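Local coordinates for receptor-type tyrosine-protein phosphatase C (Rattus norvegicus, PDB 5FN8) that serves as a receptor tyrosine phosphatase of leukocytes, probably required for T-cell activation through the antigen receptor, and is represented here by two extracellular fibronectin type III domains, at residues Glu67-Leu72 with Asp88-Thr93; Ser110-Asn115 with Leu157-Asp162. One frame throughout, in Å; residues are numbered along the deposited sequence.

Contact 1. Residues Glu67-Leu72 with Asp88-Thr93; sequences EYTVSL and DCNFRT
Tyr68 and Phe91 face each other as a hydrogen-bonded antiparallel pair, and their side chains meet on the same face of the sheet. The methylene of Tyr68 lies over the Phe91 ring, with CB 3.8 Å from the ring centroid in a CH-pi contact. The two rings are nearly parallel, at 17°, but so far slid apart that they barely overlap. At the rim of the Phe91 ring, Val70 CG2 comes in near the ring plane and presses to 3.2 Å from CE1, a tight fit. With chi1 at 74°, Phe91 folds its ring back over the partner strand.

Beneath these side chains the backbone is zipped reciprocally. Tyr68 N gives a bond of 2.8 Å to Phe91 O, and Phe91 N returns one to Tyr68 O; Val70 and Cys89 do the same two residues along, past the non-hydrogen-bonded pair Thr69-Asn90. The other face, carrying Glu67, Thr69, Asn90 and Arg92, is polar. Glu67 OE2 stands 3.8 Å from Arg92 NH1, a long salt bridge in which the oxygen sits well out of the guanidinium plane. A water lying in that plane accepts from Arg92 NH1 at 2.8 Å and donates to Glu67 OE1, so it supplies the directed link that the ion pair lacks.

Tyr68 OH bonds Arg63 N, the tyrosine corner of fibronectin type III domains, and Leu62 packs against both rings. Strands 67-76 and 89-92 form the hairpin here, and beyond it residues 68-72 pair antiparallel with a strand of the second subunit, extending the sheet across the interface. Cys89 SG forms a disulfide with Cys13 of that subunit. Thr69 and Ser71 pack on its Thr42 and Cys38, consistent with an exchange of strands between the copies.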
# COMPACT_ATOMS: atom_id res chain seq x y z
N GLU B 67 4.44 2.15 11.55
CA GLU B 67 4.37 2.98 12.75
C GLU B 67 2.92 3.37 12.98
O GLU B 67 2.24 3.79 12.04
CB GLU B 67 5.21 4.26 12.58
CG GLU B 67 6.20 4.48 13.70
CD GLU B 67 7.65 4.29 13.30
OE1 GLU B 67 8.05 4.81 12.24
OE2 GLU B 67 8.40 3.65 14.08
N TYR B 68 2.45 3.20 14.22
CA TYR B 68 1.10 3.55 14.62
C TYR B 68 1.09 4.35 15.90
O TYR B 68 2.02 4.30 16.71
CB TYR B 68 0.26 2.30 14.88
CG TYR B 68 -0.10 1.51 13.66
CD1 TYR B 68 -1.26 1.78 12.94
CD2 TYR B 68 0.66 0.40 13.28
CE1 TYR B 68 -1.62 1.02 11.84
CE2 TYR B 68 0.29 -0.39 12.19
CZ TYR B 68 -0.83 -0.05 11.46
OH TYR B 68 -1.20 -0.83 10.40
N THR B 69 -0.02 5.05 16.13
CA THR B 69 -0.23 5.79 17.36
C THR B 69 -1.58 5.46 17.91
O THR B 69 -2.53 5.38 17.13
CB THR B 69 0.14 7.26 17.26
OG1 THR B 69 -0.22 7.87 18.49
CG2 THR B 69 -0.54 7.97 16.13
N VAL B 70 -1.64 5.17 19.24
CA VAL B 70 -2.84 4.78 19.99
C VAL B 70 -3.11 5.79 21.06
O VAL B 70 -2.17 6.37 21.61
CB VAL B 70 -2.73 3.39 20.69
CG1 VAL B 70 -4.10 2.72 20.85
CG2 VAL B 70 -1.80 2.48 19.98
N SER B 71 -4.40 5.89 21.46
CA SER B 71 -4.93 6.68 22.56
C SER B 71 -6.20 6.02 23.11
O SER B 71 -6.95 5.37 22.36
CB SER B 71 -5.16 8.14 22.17
OG SER B 71 -5.91 8.27 20.98
N LEU B 72 -6.38 6.11 24.43
CA LEU B 72 -7.57 5.55 25.07
C LEU B 72 -8.38 6.57 25.76
O LEU B 72 -7.82 7.50 26.33
CB LEU B 72 -7.27 4.40 26.01
CG LEU B 72 -7.44 3.09 25.32
CD1 LEU B 72 -6.12 2.47 25.00
CD2 LEU B 72 -8.43 2.20 26.00
N ASP B 88 0.07 10.34 23.63
CA ASP B 88 -0.26 9.31 22.65
C ASP B 88 0.81 8.24 22.76
O ASP B 88 1.98 8.56 23.06
CB ASP B 88 -0.25 9.88 21.22
CG ASP B 88 -1.53 10.57 20.80
OD1 ASP B 88 -2.59 10.27 21.39
OD2 ASP B 88 -1.48 11.39 19.86
N CYS B 89 0.42 6.98 22.57
CA CYS B 89 1.35 5.89 22.66
C CYS B 89 1.76 5.42 21.26
O CYS B 89 0.90 5.12 20.43
CB CYS B 89 0.80 4.76 23.52
SG CYS B 89 2.05 3.54 23.99
N ASN B 90 3.07 5.43 20.99
CA ASN B 90 3.60 5.06 19.67
C ASN B 90 4.24 3.69 19.68
O ASN B 90 4.93 3.33 20.63
CB ASN B 90 4.61 6.10 19.16
CG ASN B 90 4.13 7.51 19.30
OD1 ASN B 90 3.26 7.99 18.56
ND2 ASN B 90 4.65 8.19 20.31
N PHE B 91 3.98 2.93 18.62
CA PHE B 91 4.53 1.59 18.41
C PHE B 91 4.73 1.33 16.91
O PHE B 91 4.27 2.10 16.06
CB PHE B 91 3.65 0.51 19.09
CG PHE B 91 2.34 0.22 18.38
CD1 PHE B 91 1.21 0.98 18.63
CD2 PHE B 91 2.26 -0.81 17.44
CE1 PHE B 91 0.00 0.72 17.96
CE2 PHE B 91 1.07 -1.05 16.75
CZ PHE B 91 -0.05 -0.29 17.02
N ARG B 92 5.44 0.26 16.60
CA ARG B 92 5.70 -0.19 15.24
C ARG B 92 5.49 -1.67 15.20
O ARG B 92 6.01 -2.38 16.07
CB ARG B 92 7.10 0.19 14.72
CG ARG B 92 7.21 0.03 13.16
CD ARG B 92 8.58 0.30 12.58
NE ARG B 92 9.59 -0.40 13.38
CZ ARG B 92 10.81 0.07 13.62
NH1 ARG B 92 11.21 1.23 13.09
NH2 ARG B 92 11.65 -0.62 14.39
N THR B 93 4.71 -2.16 14.23
CA THR B 93 4.52 -3.59 14.06
C THR B 93 5.88 -4.21 13.58
O THR B 93 6.74 -3.52 12.98
CB THR B 93 3.34 -3.90 13.13
OG1 THR B 93 3.44 -3.07 11.97
CG2 THR B 93 1.99 -3.72 13.82
O HOH W 1 9.93 2.73 11.13

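Contact 2. Residues Ser110-Asn115 with Leu157-Asp162; sequences SDNSIN and LYYSTD. With NAG (2-acetamido-2-deoxy-beta-D-glucopyranose), chain I.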
# COMPACT_ATOMS: atom_id res chain seq x y z
N SER B 110 23.28 -12.58 -24.93
CA SER B 110 24.25 -13.09 -25.89
C SER B 110 24.07 -14.63 -26.01
O SER B 110 23.02 -15.15 -25.61
CB SER B 110 25.68 -12.71 -25.47
OG SER B 110 26.44 -13.77 -24.91
N ASP B 111 25.06 -15.34 -26.58
CA ASP B 111 25.04 -16.79 -26.77
C ASP B 111 25.05 -17.55 -25.42
O ASP B 111 24.28 -18.50 -25.25
CB ASP B 111 26.22 -17.23 -27.66
CG ASP B 111 26.20 -16.72 -29.10
OD1 ASP B 111 25.85 -15.53 -29.31
OD2 ASP B 111 26.59 -17.49 -30.02
N ASN B 112 25.90 -17.10 -24.47
CA ASN B 112 26.05 -17.70 -23.14
C ASN B 112 25.74 -16.69 -21.96
O ASN B 112 26.23 -16.86 -20.85
CB ASN B 112 27.46 -18.31 -23.02
CG ASN B 112 28.61 -17.31 -22.93
OD1 ASN B 112 28.47 -16.10 -23.18
ND2 ASN B 112 29.78 -17.82 -22.56
N SER B 113 24.94 -15.64 -22.26
CA SER B 113 24.56 -14.52 -21.39
C SER B 113 23.02 -14.38 -21.31
O SER B 113 22.35 -14.46 -22.34
CB SER B 113 25.16 -13.23 -21.97
OG SER B 113 25.41 -12.19 -21.04
N ILE B 114 22.48 -14.18 -20.08
CA ILE B 114 21.04 -14.02 -19.77
C ILE B 114 20.85 -12.76 -18.93
O ILE B 114 21.58 -12.52 -17.98
CB ILE B 114 20.43 -15.26 -19.00
CG1 ILE B 114 20.60 -16.63 -19.73
CG2 ILE B 114 19.00 -15.03 -18.45
CD1 ILE B 114 20.13 -16.75 -21.10
N ASN B 115 19.83 -11.99 -19.28
CA ASN B 115 19.44 -10.78 -18.55
C ASN B 115 18.15 -11.09 -17.79
O ASN B 115 17.24 -11.72 -18.35
CB ASN B 115 19.25 -9.59 -19.51
CG ASN B 115 20.47 -8.73 -19.77
OD1 ASN B 115 21.63 -9.12 -19.52
ND2 ASN B 115 20.19 -7.52 -20.29
N LEU B 157 28.00 -18.51 -19.05
CA LEU B 157 27.28 -19.77 -18.82
C LEU B 157 27.68 -20.79 -19.91
O LEU B 157 28.37 -20.43 -20.86
CB LEU B 157 25.75 -19.54 -18.84
CG LEU B 157 25.15 -18.52 -17.85
CD1 LEU B 157 23.77 -18.13 -18.30
CD2 LEU B 157 25.04 -19.09 -16.43
N TYR B 158 27.25 -22.06 -19.76
CA TYR B 158 27.52 -23.08 -20.79
C TYR B 158 26.55 -22.83 -21.95
O TYR B 158 25.49 -22.23 -21.74
CB TYR B 158 27.43 -24.51 -20.22
CG TYR B 158 28.52 -24.84 -19.21
CD1 TYR B 158 29.86 -24.86 -19.58
CD2 TYR B 158 28.20 -25.20 -17.90
CE1 TYR B 158 30.86 -25.20 -18.66
CE2 TYR B 158 29.19 -25.52 -16.98
CZ TYR B 158 30.52 -25.54 -17.36
OH TYR B 158 31.50 -25.88 -16.46
N TYR B 159 26.95 -23.23 -23.18
CA TYR B 159 26.29 -22.95 -24.46
C TYR B 159 24.90 -23.48 -24.81
O TYR B 159 24.14 -22.75 -25.47
CB TYR B 159 27.26 -23.08 -25.65
CG TYR B 159 28.13 -21.85 -25.81
CD1 TYR B 159 27.60 -20.66 -26.29
CD2 TYR B 159 29.46 -21.86 -25.39
CE1 TYR B 159 28.40 -19.51 -26.41
CE2 TYR B 159 30.26 -20.72 -25.50
CZ TYR B 159 29.72 -19.54 -26.01
OH TYR B 159 30.48 -18.40 -26.11
N SER B 160 24.58 -24.73 -24.44
CA SER B 160 23.24 -25.25 -24.77
C SER B 160 22.69 -25.91 -23.53
O SER B 160 22.50 -27.13 -23.46
CB SER B 160 23.29 -26.20 -25.97
OG SER B 160 23.30 -25.49 -27.20
N THR B 161 22.49 -25.08 -22.50
CA THR B 161 22.09 -25.55 -21.18
C THR B 161 20.80 -24.89 -20.68
O THR B 161 20.56 -23.70 -20.92
CB THR B 161 23.30 -25.43 -20.23
OG1 THR B 161 24.44 -26.06 -20.85
CG2 THR B 161 23.05 -26.04 -18.84
N ASP B 162 19.97 -25.70 -20.00
CA ASP B 162 18.74 -25.25 -19.34
C ASP B 162 19.15 -24.75 -17.95
O ASP B 162 19.86 -25.44 -17.20
CB ASP B 162 17.72 -26.40 -19.17
CG ASP B 162 17.40 -27.20 -20.42
OD1 ASP B 162 16.70 -26.66 -21.31
OD2 ASP B 162 17.80 -28.39 -20.48
C1 NAG I . 21.19 -6.54 -20.62
C2 NAG I . 20.88 -5.88 -21.96
C3 NAG I . 22.02 -4.91 -22.23
C4 NAG I . 22.09 -3.84 -21.13
C5 NAG I . 22.14 -4.49 -19.75
C6 NAG I . 21.91 -3.50 -18.62
C7 NAG I . 19.56 -7.23 -23.56
C8 NAG I . 19.61 -8.35 -24.55
N2 NAG I . 20.74 -6.84 -23.04
O3 NAG I . 21.84 -4.28 -23.50
O4 NAG I . 23.22 -3.01 -21.33
O5 NAG I . 21.13 -5.51 -19.63
O6 NAG I . 22.01 -4.11 -17.34
O7 NAG I . 18.49 -6.70 -23.23
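The Tyr159 ring takes Asn112 CB over one face, 3.7 Å above its plane and displaced toward the rim. Asp111 CB arrives at the edge instead, in the ring plane, 3.4 Å from CE1. The consecutive residues Asp111 and Asn112 thus hold the ring from two directions. The Asn112 amide lies only 7° from parallel to the ring, with ND2 3.7 Å from Tyr159 OH.

With chi1 at 71° the Asn112 side chain folds back over its own backbone, which brings ND2 to Leu157 O for a weak bond of 3.4 Å. The stronger link is made by the backbone: Leu157 N donates to Asn112 O at 3.0 Å, in the carbonyl plane. Farther inward, Leu157 CD1 meets Ile114 CG1 at 3.8 Å, the two side chains crossing at about a right angle. Ile114 also touches Phe165, and Leu157 touches Tyr163, on strand 162-170, so this small apolar contact joins the turn to the interior of the sandwich. Tyr163 OH bonds Tyr158 N, making this the tyrosine-corner loop that crosses from one sheet to the other.

Next along the chain Asn115 carries an N-linked sugar on ND2. Asn112 is the hub of the contact: its C=O takes the one good bond and its amide adds a weak tie to the Leu157 backbone, while its CB, with Asp111 CB, places the Tyr159 ring.

How the contacts relate
From the N terminus, contact 1 comes first: it closes the hairpin of strands 67-76 and 89-92 in the first fibronectin type III domain, across a connection whose residues 78-84 are not modelled. The chain then passes into the second domain, where contact 2 closes a longer loop of 41 residues, tying the turn before strand 114-119 to the crossing from strand 151-154 to strand 162-170. The contacts lie in series, neither nested nor crossed. The centres of contact 1 and contact 2 are about 52 Å apart. Each sits beside a tyrosine corner with the same spacing, the hydroxyl meeting the backbone N five residues earlier.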